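Local coordinates for GDP-perosamine synthase (PDB 3BN1), which catalyses the pyridoxal-phosphate-dependent transfer of an amino group from L-glutamate to GDP-4-keto-6-deoxy-D-mannose, giving GDP-perosamine for O-antigen synthesis, at residues L66-V71 / S94-C98; D308-I314 / A367-V371; Y23-C27 / G37-V41; W262-K266 / L356-D362; T30-S34 / M234-Q238. All blocks are in the same frame, centred on the assembly; numbering follows the deposited sequence.

Contact 1 of 5, residues L66-V71 / S94-C98; sequences LHLALV and SVTYC
His67 carries its ring anti to the backbone N (chi1 -177°), which swings the imidazole under Tyr97 CB, and Tyr97 has CG anti to its carbonyl carbon (chi1 -57°), which turns the CD2 edge of the phenol to that ring. The two residues belong to helices 62-72 and 90-98 of the domain with the seven-stranded mixed sheet, as expected for an enzyme of the aspartate aminotransferase fold. Tyr97 CB lies 3.8 Å from the centroid of the His67 ring, a CH-pi contact over one face. The two rings form a T-shaped pair, planes at 72°. Both side chains have further polar partners: His67 ND1 hydrogen-bonds to Tyr232 OH, and Tyr97 OH to Gly229 O of the second subunit. Further along the helices, Cys98 SG sits 3.5 Å from Leu70 CB and also touches Val71 CG2. Leu70 CD1 reaches over to Val95 CG2. Packing is tightest at the start of both segments, where Leu66 CB meets Ser94 CB at 3.4 Å. Ser94 OG bonds back to Ser91 O. One water bridges the helices: it lies 2.6 Å from His67 NE2, in the imidazole plane, and donates to Tyr97 O at 3.0 Å.

Contact 2 of 5, residues D308-I314 / A367-V371; sequences DLDALGI and ALDQV
Leu312 CD1 lies over the flat side of the Gln370 amide, 4.1 Å from its CD, while the other flat group, the Asp308 carboxylate, stands beside Val371. Asp308 uses its CB for the packing, 3.4 Å from Val371 CG1. Its oxygens look to other partners: OD1 bonds to Gln304 NE2, and OD2 accepts from a water at 2.7 Å that also donates to Val371 O. Inside this polar border the contact is aliphatic. Val371 splits its two methyl groups, CG1 to Leu312 CD1 at 3.6 Å and CG2 to Leu309 CD2 at 3.8 Å. Leu309 CD2 also reaches Ala367 CB and Leu368 CD2. Ile314 CD1 closes the other end against Ala367 CB at 3.7 Å. Gly313, with positive phi, is the C-prime residue of a Schellman motif that ends helix 302-311, and the turn brings Ile314 back to helix 358-371. Leu309 and Leu368 both continue onto strand 347-350, placing the two helices against the four-stranded antiparallel sheet of the C-terminal part of the aminotransferase fold. No direct hydrogen bond joins the segments, which implies that they are held by apolar packing, with one bridging water at the border.

Contact 3 of 5, residues Y23-C27 / G37-V41; sequences YVLEC and GRFIV
Phe39 pushes its ring between Tyr23, Glu26 and Cys27 of helix 20-30. Its CZ rests 3.5 Å from Tyr23 CB, and its CE2 comes 3.4 Å from Tyr23 O. The Tyr23 and Phe39 rings are nearly parallel, 24° apart, but slid so far that they barely overlap. Cys27 SG, set beside its own backbone N (chi1 -60°), approaches Phe39 CD2 to 3.4 Å, an oblique sulfur-aromatic contact. On the outer side, Glu26 and Arg38 form a salt bridge, OE1 to NH1 at 2.9 Å. Their planes are turned 50° against each other, so this is not a flat two-pronged pairing. Glu26 extends straight from its helix, whereas the Arg38 chain bends at chi3. The guanidinium has Phe39 CE1 over one face, offset toward its rim. Arg38 NH2 also stands over one face of the Tyr23 ring, though any cation-pi attraction is weak at this range.

Further out, Arg38 NE pairs with Glu42, a second acidic partner that helps to fix the guanidinium. Tyr23 OH bonds to Asn19 ND2. Asn236 and Ala240 of helix 236-247 pack against Phe39 and back up its ring, and Val24 meets its counterpart Val24 of the second subunit. Two consecutive helices, 20-30 and 38-51, joined by a short loop, thus pack through Phe39 at the N-terminal end of this DegT/DnrJ/EryC1 aminotransferase, with a salt bridge on the rim and the first helix at the dimer interface.

Contact 4 of 5, residues W262-K266 / L356-D362; sequences WYEQK and LTEADID
Lys266 NZ is gripped by two carboxylates of helix 358-371. It donates to Glu358 OE2 at 2.6 Å, using the anti lone pair, and to Asp362 OD1 at 2.7 Å, on the syn side but 28° out of the carboxylate plane. The lysine chain bends only at its last torsion, chi4, and this turn sets NZ between the two acids. Two negative groups so close would probably keep the amine charged. The same Glu358 side chain crosses one face of the Trp262 indole. Its CB stands 3.6 Å from the centroid of the six-membered ring, a CH-pi contact over the centre of the face. The Glu358 carboxylate lies nearly parallel to the indole, 13° off. Trp262 CZ3 also reaches Glu358 N at 3.2 Å, at the first turn of the helix, and Leu356 O lies at the indole edge.

That first turn is closed by a capping box. Thr357 OG1 accepts from Asp360 N at 3.1 Å, and Asp360 OD2 accepts from Thr357 N at 2.8 Å. Thus the indole of helix 249-266 packs against the capped N-terminal end of helix 358-371, in the C-terminal part of the aminotransferase fold. Deeper in, Ile361 puts CG2 over the face of the Tyr263 ring, 4.2 Å from its centroid, while its CG1 touches Trp262 CE3. Tyr263 OH bonds to Pro351 O, and its ring stacks with Tyr290.

Contact 5 of 5, residues T30-S34 / M234-Q238; sequences TTWIS and MTNIQ
Asn236 makes both hydrogen bonds that join the segments. Its backbone N donates to Ser34 O at 2.7 Å, and its side-chain ND2 donates to Trp32 O at 3.2 Å. The second bond is straight, 166° at the hydrogen, and Trp32 O lies in the plane of the Asn236 amide. Both donors come from above the plane of the carbonyl they meet. The amide oxygen, OD1, accepts a weak bond from Ile40 N, so the side chain also meets the start of helix 38-51, weakly. Trp32 is the centre of an inverse gamma turn, closed by a weak bond from Ile33 N to Thr31 O, and its carbonyl faces Asn236. Across from it, Thr235 is the N-cap of helix 236-247 in a capping box. Thr235 OG1 accepts from Gln238 N at 2.9 Å, and Gln238 OE1 accepts from Thr235 N at 3.0 Å. Gln238 NE2 donates to Glu194 O. Ser34 OG turns to the dimer interface and bonds to Gly193 O of the second subunit. Ile33 and Ile237 lie side by side, CB to CD1 at 3.8 Å, and both pack on Ile241 of the second subunit.

How the contacts relate
From the N terminus, contact 3 closes a short loop between helices 20-30 and 38-51. Contact 5 opens inside that loop, so the two cross, and they touch in space, their centres about 6 Å apart. Contact 5 closes only at residues 234-238, around a long span that holds contact 1. Contact 1 pairs two helices of the domain with the seven-stranded sheet. Contacts 1, 3 and 5 all reach the second subunit. After them the chain enters its C-terminal part. There contact 4 opens first, then contact 2. They close in the same order on helix 358-371, so they cross. Their centres lie about 15 Å apart, on the other side of the chain's centre from contact 1.

Contact 1 of 5, residues L66-V71 / S94-C98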
# COMPACT_ATOMS: atom_id res chain seq x y z
N LEU A 66 -6.83 -7.82 -1.53
CA LEU A 66 -8.10 -8.04 -2.18
C LEU A 66 -8.21 -7.36 -3.53
O LEU A 66 -8.60 -7.95 -4.53
CB LEU A 66 -9.20 -7.51 -1.26
CG LEU A 66 -9.52 -8.50 -0.14
CD1 LEU A 66 -10.44 -7.82 0.98
CD2 LEU A 66 -10.19 -9.76 -0.70
N HIS A 67 -7.92 -6.06 -3.56
CA HIS A 67 -7.97 -5.30 -4.80
C HIS A 67 -7.12 -6.00 -5.86
O HIS A 67 -7.59 -6.26 -6.98
CB HIS A 67 -7.51 -3.79 -4.62
CG HIS A 67 -7.61 -2.95 -5.88
ND1 HIS A 67 -6.85 -1.82 -6.10
CD2 HIS A 67 -8.44 -3.05 -6.96
CE1 HIS A 67 -7.17 -1.29 -7.28
NE2 HIS A 67 -8.14 -2.03 -7.82
N LEU A 68 -5.88 -6.30 -5.51
CA LEU A 68 -5.00 -6.93 -6.45
C LEU A 68 -5.60 -8.23 -7.00
O LEU A 68 -5.61 -8.48 -8.21
CB LEU A 68 -3.65 -7.21 -5.78
CG LEU A 68 -2.61 -7.91 -6.66
CD1 LEU A 68 -2.28 -7.01 -7.89
CD2 LEU A 68 -1.38 -8.10 -5.81
N ALA A 69 -6.06 -9.12 -6.12
CA ALA A 69 -6.57 -10.41 -6.62
C ALA A 69 -7.79 -10.23 -7.56
O ALA A 69 -7.96 -10.93 -8.58
CB ALA A 69 -6.95 -11.28 -5.40
N LEU A 70 -8.68 -9.30 -7.23
CA LEU A 70 -9.87 -9.11 -8.08
C LEU A 70 -9.43 -8.62 -9.45
O LEU A 70 -9.92 -9.04 -10.50
CB LEU A 70 -10.74 -8.02 -7.49
CG LEU A 70 -11.43 -8.50 -6.22
CD1 LEU A 70 -12.09 -7.36 -5.43
CD2 LEU A 70 -12.41 -9.71 -6.44
N VAL A 71 -8.53 -7.65 -9.44
CA VAL A 71 -8.09 -7.10 -10.72
C VAL A 71 -7.46 -8.24 -11.54
O VAL A 71 -7.81 -8.44 -12.72
CB VAL A 71 -7.16 -5.91 -10.55
CG1 VAL A 71 -6.59 -5.51 -11.93
CG2 VAL A 71 -7.92 -4.68 -9.91
N SER A 94 -12.99 -3.25 -1.94
CA SER A 94 -12.11 -3.88 -2.93
C SER A 94 -12.80 -4.07 -4.30
O SER A 94 -12.21 -3.85 -5.36
CB SER A 94 -11.45 -5.17 -2.35
OG SER A 94 -12.35 -6.27 -2.25
N VAL A 95 -14.10 -4.39 -4.28
CA VAL A 95 -14.88 -4.61 -5.50
C VAL A 95 -15.15 -3.23 -6.10
O VAL A 95 -14.98 -2.97 -7.31
CB VAL A 95 -16.21 -5.34 -5.15
CG1 VAL A 95 -17.26 -5.40 -6.28
CG2 VAL A 95 -15.91 -6.69 -4.51
N THR A 96 -15.46 -2.34 -5.19
CA THR A 96 -15.73 -1.00 -5.59
C THR A 96 -14.56 -0.46 -6.34
O THR A 96 -14.76 0.22 -7.32
CB THR A 96 -16.02 -0.13 -4.39
OG1 THR A 96 -17.35 -0.46 -3.97
CG2 THR A 96 -16.09 1.36 -4.80
N TYR A 97 -13.35 -0.71 -5.86
CA TYR A 97 -12.20 -0.15 -6.52
C TYR A 97 -12.10 -0.68 -7.94
O TYR A 97 -11.47 -0.04 -8.81
CB TYR A 97 -10.93 -0.54 -5.84
CG TYR A 97 -10.73 -0.23 -4.39
CD1 TYR A 97 -11.35 0.84 -3.77
CD2 TYR A 97 -9.90 -1.04 -3.62
CE1 TYR A 97 -11.16 1.09 -2.37
CE2 TYR A 97 -9.71 -0.81 -2.29
CZ TYR A 97 -10.27 0.31 -1.67
OH TYR A 97 -10.02 0.57 -0.34
N CYS A 98 -12.65 -1.86 -8.20
CA CYS A 98 -12.55 -2.40 -9.57
C CYS A 98 -13.53 -1.69 -10.46
O CYS A 98 -13.46 -1.82 -11.66
CB CYS A 98 -12.85 -3.90 -9.65
SG CYS A 98 -11.65 -4.80 -8.63
O HOH W 1 -8.97 -1.15 -10.09

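Contact 2 of 5, residues D308-I314 / A367-V371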
# COMPACT_ATOMS: atom_id res chain seq x y z
N ASP A 308 -19.38 -0.01 29.24
CA ASP A 308 -19.15 -0.36 30.63
C ASP A 308 -17.91 -1.21 30.83
O ASP A 308 -17.20 -1.11 31.84
CB ASP A 308 -20.38 -1.06 31.18
CG ASP A 308 -21.61 -0.16 31.15
OD1 ASP A 308 -21.51 1.10 31.07
OD2 ASP A 308 -22.72 -0.73 31.22
N LEU A 309 -17.63 -2.05 29.85
CA LEU A 309 -16.43 -2.89 29.95
C LEU A 309 -15.24 -1.96 29.92
O LEU A 309 -14.28 -2.13 30.66
CB LEU A 309 -16.38 -3.89 28.77
CG LEU A 309 -17.48 -4.96 28.74
CD1 LEU A 309 -17.61 -5.74 27.46
CD2 LEU A 309 -17.25 -5.97 29.90
N ASP A 310 -15.28 -0.98 29.03
CA ASP A 310 -14.18 -0.01 28.91
C ASP A 310 -13.81 0.64 30.26
O ASP A 310 -12.64 0.74 30.63
CB ASP A 310 -14.65 1.12 27.97
CG ASP A 310 -13.49 2.03 27.52
OD1 ASP A 310 -12.31 1.60 27.59
OD2 ASP A 310 -13.74 3.19 27.11
N ALA A 311 -14.84 1.15 30.93
CA ALA A 311 -14.71 1.84 32.22
C ALA A 311 -14.09 0.86 33.21
O ALA A 311 -13.38 1.24 34.12
CB ALA A 311 -16.10 2.30 32.73
N LEU A 312 -14.34 -0.43 33.00
CA LEU A 312 -13.77 -1.48 33.85
C LEU A 312 -12.41 -1.88 33.32
O LEU A 312 -11.85 -2.84 33.83
CB LEU A 312 -14.70 -2.70 34.00
CG LEU A 312 -15.92 -2.43 34.92
CD1 LEU A 312 -17.18 -3.26 34.64
CD2 LEU A 312 -15.50 -2.45 36.43
N GLY A 313 -11.87 -1.15 32.34
CA GLY A 313 -10.54 -1.47 31.80
C GLY A 313 -10.40 -2.64 30.85
O GLY A 313 -9.30 -3.21 30.69
N ILE A 314 -11.51 -2.95 30.19
CA ILE A 314 -11.60 -4.05 29.25
C ILE A 314 -12.05 -3.62 27.87
O ILE A 314 -13.17 -3.10 27.67
CB ILE A 314 -12.52 -5.16 29.75
CG1 ILE A 314 -11.79 -5.93 30.85
CG2 ILE A 314 -12.87 -6.16 28.66
CD1 ILE A 314 -12.68 -6.17 31.97
N ALA A 367 -16.50 -8.96 34.85
CA ALA A 367 -16.97 -7.67 34.33
C ALA A 367 -18.28 -7.87 33.57
O ALA A 367 -19.22 -7.11 33.78
CB ALA A 367 -15.93 -7.00 33.42
N LEU A 368 -18.35 -8.92 32.75
CA LEU A 368 -19.57 -9.21 31.99
C LEU A 368 -20.69 -9.56 32.94
O LEU A 368 -21.85 -9.22 32.69
CB LEU A 368 -19.31 -10.36 31.03
CG LEU A 368 -18.47 -10.05 29.74
CD1 LEU A 368 -18.27 -11.36 28.98
CD2 LEU A 368 -19.33 -9.09 28.81
N ASP A 369 -20.38 -10.32 34.01
CA ASP A 369 -21.37 -10.61 35.01
C ASP A 369 -21.95 -9.28 35.58
O ASP A 369 -23.20 -9.08 35.77
CB ASP A 369 -20.78 -11.48 36.12
CG ASP A 369 -21.75 -11.68 37.29
OD1 ASP A 369 -22.91 -12.06 37.03
OD2 ASP A 369 -21.39 -11.35 38.44
N GLN A 370 -21.06 -8.33 35.83
CA GLN A 370 -21.43 -7.00 36.31
C GLN A 370 -22.25 -6.13 35.34
O GLN A 370 -23.21 -5.53 35.73
CB GLN A 370 -20.19 -6.24 36.76
CG GLN A 370 -20.41 -4.77 37.01
CD GLN A 370 -19.37 -4.22 37.96
OE1 GLN A 370 -18.41 -4.93 38.30
NE2 GLN A 370 -19.54 -2.97 38.40
N VAL A 371 -21.84 -6.07 34.07
CA VAL A 371 -22.49 -5.23 33.06
C VAL A 371 -23.65 -5.77 32.22
O VAL A 371 -24.30 -5.02 31.52
CB VAL A 371 -21.44 -4.50 32.16
CG1 VAL A 371 -20.34 -3.92 33.07
CG2 VAL A 371 -20.82 -5.47 31.08
O HOH W 2 -24.28 -2.70 30.23

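Contact 3 of 5, residues Y23-C27 / G37-V41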
# COMPACT_ATOMS: atom_id res chain seq x y z
N TYR A 23 15.30 -11.11 12.73
CA TYR A 23 15.17 -11.00 11.28
C TYR A 23 15.14 -9.55 10.81
O TYR A 23 15.82 -9.15 9.85
CB TYR A 23 13.92 -11.75 10.83
CG TYR A 23 13.95 -13.26 10.99
CD1 TYR A 23 15.01 -13.90 11.58
CD2 TYR A 23 12.88 -14.05 10.58
CE1 TYR A 23 15.01 -15.28 11.71
CE2 TYR A 23 12.86 -15.39 10.75
CZ TYR A 23 13.95 -16.02 11.29
OH TYR A 23 14.02 -17.39 11.42
N VAL A 24 14.41 -8.71 11.54
CA VAL A 24 14.40 -7.31 11.19
C VAL A 24 15.78 -6.66 11.27
O VAL A 24 16.23 -5.96 10.35
CB VAL A 24 13.37 -6.56 12.06
CG1 VAL A 24 13.63 -5.07 11.85
CG2 VAL A 24 11.95 -6.97 11.56
N LEU A 25 16.46 -6.90 12.40
CA LEU A 25 17.81 -6.35 12.58
C LEU A 25 18.70 -6.78 11.40
O LEU A 25 19.59 -6.05 10.94
CB LEU A 25 18.38 -6.86 13.90
CG LEU A 25 17.98 -5.96 15.07
CD1 LEU A 25 18.67 -6.45 16.34
CD2 LEU A 25 18.25 -4.41 14.85
N GLU A 26 18.48 -7.99 10.91
CA GLU A 26 19.28 -8.44 9.77
C GLU A 26 18.98 -7.58 8.55
O GLU A 26 19.91 -7.25 7.77
CB GLU A 26 19.00 -9.91 9.43
CG GLU A 26 19.83 -10.39 8.23
CD GLU A 26 19.36 -11.73 7.68
OE1 GLU A 26 19.03 -12.61 8.52
OE2 GLU A 26 19.26 -11.87 6.43
N CYS A 27 17.71 -7.21 8.37
CA CYS A 27 17.40 -6.40 7.18
C CYS A 27 18.10 -5.08 7.35
O CYS A 27 18.56 -4.51 6.39
CB CYS A 27 15.91 -6.08 6.98
SG CYS A 27 14.81 -7.49 6.78
N GLY A 37 14.25 -8.75 -1.40
CA GLY A 37 15.06 -9.48 -0.42
C GLY A 37 14.63 -10.91 -0.00
O GLY A 37 13.53 -11.37 -0.30
N ARG A 38 15.51 -11.59 0.72
CA ARG A 38 15.32 -12.98 1.19
C ARG A 38 14.00 -13.24 1.92
O ARG A 38 13.27 -14.21 1.65
CB ARG A 38 16.50 -13.45 2.09
CG ARG A 38 16.16 -13.61 3.63
CD ARG A 38 17.21 -14.22 4.64
NE ARG A 38 16.52 -15.03 5.66
CZ ARG A 38 16.99 -15.40 6.85
NH1 ARG A 38 18.21 -15.05 7.23
NH2 ARG A 38 16.26 -16.13 7.70
N PHE A 39 13.72 -12.42 2.91
CA PHE A 39 12.52 -12.67 3.71
C PHE A 39 11.25 -12.74 2.86
O PHE A 39 10.37 -13.59 3.10
CB PHE A 39 12.45 -11.64 4.82
CG PHE A 39 13.57 -11.79 5.83
CD1 PHE A 39 13.70 -12.95 6.59
CD2 PHE A 39 14.46 -10.77 6.05
CE1 PHE A 39 14.68 -13.07 7.56
CE2 PHE A 39 15.44 -10.89 7.01
CZ PHE A 39 15.56 -12.04 7.76
N ILE A 40 11.13 -11.84 1.89
CA ILE A 40 9.95 -11.85 1.02
C ILE A 40 9.72 -13.24 0.37
O ILE A 40 8.64 -13.89 0.45
CB ILE A 40 9.96 -10.66 -0.01
CG1 ILE A 40 10.35 -9.36 0.68
CG2 ILE A 40 8.60 -10.52 -0.66
CD1 ILE A 40 10.27 -8.12 -0.21
N VAL A 41 10.76 -13.73 -0.28
CA VAL A 41 10.64 -15.01 -0.94
C VAL A 41 10.44 -16.14 0.12
O VAL A 41 9.67 -17.09 -0.10
CB VAL A 41 11.90 -15.20 -1.81
CG1 VAL A 41 13.11 -15.46 -0.92
CG2 VAL A 41 11.70 -16.24 -2.89

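Contact 4 of 5, residues W262-K266 / L356-D362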
# COMPACT_ATOMS: atom_id res chain seq x y z
N TRP A 262 -10.77 -21.30 28.09
CA TRP A 262 -11.08 -20.67 29.37
C TRP A 262 -12.46 -20.05 29.28
O TRP A 262 -13.28 -20.20 30.19
CB TRP A 262 -10.00 -19.64 29.67
CG TRP A 262 -8.79 -20.29 30.15
CD1 TRP A 262 -8.72 -21.48 30.84
CD2 TRP A 262 -7.44 -19.80 30.02
NE1 TRP A 262 -7.40 -21.79 31.09
CE2 TRP A 262 -6.59 -20.78 30.60
CE3 TRP A 262 -6.87 -18.63 29.47
CZ2 TRP A 262 -5.19 -20.60 30.71
CZ3 TRP A 262 -5.46 -18.47 29.56
CH2 TRP A 262 -4.64 -19.47 30.17
N TYR A 263 -12.73 -19.42 28.14
CA TYR A 263 -14.05 -18.83 27.85
C TYR A 263 -15.14 -19.88 27.90
O TYR A 263 -16.19 -19.63 28.51
CB TYR A 263 -14.07 -18.09 26.50
CG TYR A 263 -13.61 -16.63 26.50
CD1 TYR A 263 -14.16 -15.68 27.35
CD2 TYR A 263 -12.64 -16.20 25.62
CE1 TYR A 263 -13.72 -14.35 27.34
CE2 TYR A 263 -12.18 -14.88 25.60
CZ TYR A 263 -12.72 -13.94 26.44
OH TYR A 263 -12.31 -12.60 26.39
N GLU A 264 -14.89 -21.03 27.29
CA GLU A 264 -15.89 -22.11 27.16
C GLU A 264 -16.28 -22.64 28.52
O GLU A 264 -17.43 -22.93 28.77
CB GLU A 264 -15.39 -23.23 26.24
CG GLU A 264 -15.70 -22.94 24.77
CD GLU A 264 -17.19 -22.71 24.51
OE1 GLU A 264 -17.99 -23.57 24.97
OE2 GLU A 264 -17.56 -21.68 23.87
N GLN A 265 -15.26 -22.72 29.37
CA GLN A 265 -15.43 -23.22 30.71
C GLN A 265 -16.08 -22.19 31.64
O GLN A 265 -16.99 -22.46 32.43
CB GLN A 265 -14.06 -23.61 31.28
CG GLN A 265 -14.10 -24.18 32.72
CD GLN A 265 -12.83 -23.91 33.55
OE1 GLN A 265 -11.71 -23.99 33.04
NE2 GLN A 265 -13.01 -23.62 34.83
N LYS A 266 -15.61 -20.96 31.54
CA LYS A 266 -16.10 -19.99 32.49
C LYS A 266 -17.39 -19.27 32.18
O LYS A 266 -18.03 -18.69 33.09
CB LYS A 266 -14.94 -19.07 32.87
CG LYS A 266 -13.62 -19.79 33.06
CD LYS A 266 -12.39 -18.87 33.02
CE LYS A 266 -11.11 -19.66 33.26
NZ LYS A 266 -10.76 -19.48 34.67
N LEU A 356 -3.15 -13.24 26.64
CA LEU A 356 -4.14 -13.31 27.75
C LEU A 356 -3.97 -14.48 28.69
O LEU A 356 -3.79 -15.62 28.23
CB LEU A 356 -5.57 -13.33 27.22
CG LEU A 356 -5.83 -12.16 26.27
CD1 LEU A 356 -7.13 -12.60 25.70
CD2 LEU A 356 -5.99 -10.89 27.19
N THR A 357 -4.05 -14.19 29.99
CA THR A 357 -3.97 -15.18 31.08
C THR A 357 -5.35 -15.62 31.54
O THR A 357 -6.33 -14.92 31.31
CB THR A 357 -3.19 -14.65 32.34
OG1 THR A 357 -3.90 -13.58 32.98
CG2 THR A 357 -1.81 -14.17 31.93
N GLU A 358 -5.39 -16.74 32.26
CA GLU A 358 -6.62 -17.28 32.80
C GLU A 358 -7.22 -16.21 33.74
O GLU A 358 -8.42 -15.99 33.75
CB GLU A 358 -6.39 -18.60 33.55
CG GLU A 358 -7.73 -19.17 33.92
CD GLU A 358 -7.66 -20.51 34.62
OE1 GLU A 358 -6.54 -21.01 34.71
OE2 GLU A 358 -8.69 -21.06 35.07
N ALA A 359 -6.34 -15.47 34.41
CA ALA A 359 -6.82 -14.45 35.34
C ALA A 359 -7.50 -13.33 34.57
O ALA A 359 -8.55 -12.86 34.97
CB ALA A 359 -5.67 -13.91 36.19
N ASP A 360 -6.89 -12.94 33.45
CA ASP A 360 -7.43 -11.91 32.56
C ASP A 360 -8.84 -12.32 32.14
O ASP A 360 -9.75 -11.49 32.10
CB ASP A 360 -6.65 -11.86 31.24
CG ASP A 360 -5.24 -11.30 31.38
OD1 ASP A 360 -4.98 -10.62 32.39
OD2 ASP A 360 -4.41 -11.50 30.46
N ILE A 361 -8.96 -13.61 31.78
CA ILE A 361 -10.23 -14.13 31.32
C ILE A 361 -11.18 -14.14 32.49
O ILE A 361 -12.33 -13.72 32.36
CB ILE A 361 -10.16 -15.48 30.59
CG1 ILE A 361 -9.19 -15.42 29.39
CG2 ILE A 361 -11.59 -15.98 30.31
CD1 ILE A 361 -9.28 -14.08 28.55
N ASP A 362 -10.70 -14.52 33.65
CA ASP A 362 -11.59 -14.45 34.79
C ASP A 362 -12.21 -13.03 34.94
O ASP A 362 -13.42 -12.83 35.21
CB ASP A 362 -10.77 -14.77 36.04
CG ASP A 362 -10.57 -16.26 36.24
OD1 ASP A 362 -11.38 -17.03 35.68
OD2 ASP A 362 -9.63 -16.67 36.95

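Contact 5 of 5, residues T30-S34 / M234-Q238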
# COMPACT_ATOMS: atom_id res chain seq x y z
N THR A 30 21.94 -5.47 6.86
CA THR A 30 22.36 -5.74 5.48
C THR A 30 21.87 -4.69 4.50
O THR A 30 22.22 -4.73 3.35
CB THR A 30 21.79 -7.06 5.01
OG1 THR A 30 20.39 -7.10 5.36
CG2 THR A 30 22.58 -8.21 5.68
N THR A 31 21.08 -3.77 5.02
CA THR A 31 20.44 -2.67 4.28
C THR A 31 19.25 -3.06 3.40
O THR A 31 18.63 -2.17 2.83
CB THR A 31 21.48 -1.72 3.65
OG1 THR A 31 22.16 -2.40 2.58
CG2 THR A 31 22.50 -1.28 4.71
N TRP A 32 18.90 -4.35 3.34
CA TRP A 32 17.75 -4.83 2.53
C TRP A 32 16.41 -4.46 3.26
O TRP A 32 15.86 -5.26 4.01
CB TRP A 32 17.77 -6.35 2.38
CG TRP A 32 18.84 -6.68 1.52
CD1 TRP A 32 20.06 -7.14 1.88
CD2 TRP A 32 18.90 -6.41 0.13
NE1 TRP A 32 20.85 -7.25 0.77
CE2 TRP A 32 20.16 -6.80 -0.32
CE3 TRP A 32 17.97 -5.93 -0.80
CZ2 TRP A 32 20.52 -6.74 -1.66
CZ3 TRP A 32 18.34 -5.85 -2.13
CH2 TRP A 32 19.60 -6.26 -2.55
N ILE A 33 15.95 -3.21 3.17
CA ILE A 33 14.74 -2.78 3.93
C ILE A 33 13.54 -2.40 3.00
O ILE A 33 12.44 -2.01 3.43
CB ILE A 33 15.14 -1.60 4.86
CG1 ILE A 33 15.45 -0.34 4.02
CG2 ILE A 33 16.30 -2.00 5.81
CD1 ILE A 33 15.29 1.04 4.80
N SER A 34 13.76 -2.56 1.71
CA SER A 34 12.74 -2.25 0.70
C SER A 34 12.02 -3.52 0.24
O SER A 34 12.11 -4.57 0.89
CB SER A 34 13.38 -1.46 -0.47
OG SER A 34 12.42 -0.86 -1.33
N MET A 234 5.19 -5.85 -0.60
CA MET A 234 5.53 -5.93 0.82
C MET A 234 7.03 -5.59 0.99
O MET A 234 7.84 -5.96 0.11
CB MET A 234 5.35 -7.38 1.33
CG MET A 234 5.54 -7.45 2.84
SD MET A 234 5.27 -9.08 3.49
CE MET A 234 3.41 -9.17 3.60
N THR A 235 7.42 -4.92 2.08
CA THR A 235 8.84 -4.72 2.33
C THR A 235 9.51 -6.01 2.90
O THR A 235 8.84 -6.91 3.46
CB THR A 235 9.12 -3.62 3.35
OG1 THR A 235 8.53 -3.92 4.66
CG2 THR A 235 8.71 -2.29 2.77
N ASN A 236 10.83 -6.07 2.77
CA ASN A 236 11.60 -7.19 3.30
C ASN A 236 11.49 -7.15 4.82
O ASN A 236 11.55 -8.20 5.46
CB ASN A 236 13.09 -7.06 2.89
CG ASN A 236 13.88 -8.39 2.97
OD1 ASN A 236 13.39 -9.47 2.63
ND2 ASN A 236 15.15 -8.28 3.37
N ILE A 237 11.36 -5.96 5.40
CA ILE A 237 11.20 -5.83 6.86
C ILE A 237 9.86 -6.45 7.31
O ILE A 237 9.84 -7.25 8.24
CB ILE A 237 11.27 -4.31 7.34
CG1 ILE A 237 12.76 -3.85 7.41
CG2 ILE A 237 10.59 -4.20 8.73
CD1 ILE A 237 13.06 -2.41 7.91
N GLN A 238 8.76 -6.13 6.60
CA GLN A 238 7.47 -6.71 6.93
C GLN A 238 7.53 -8.23 6.73
O GLN A 238 6.96 -8.99 7.50
CB GLN A 238 6.34 -6.16 6.02
CG GLN A 238 6.02 -4.66 6.20
CD GLN A 238 5.47 -4.01 4.93
OE1 GLN A 238 6.19 -3.30 4.25
NE2 GLN A 238 4.22 -4.29 4.59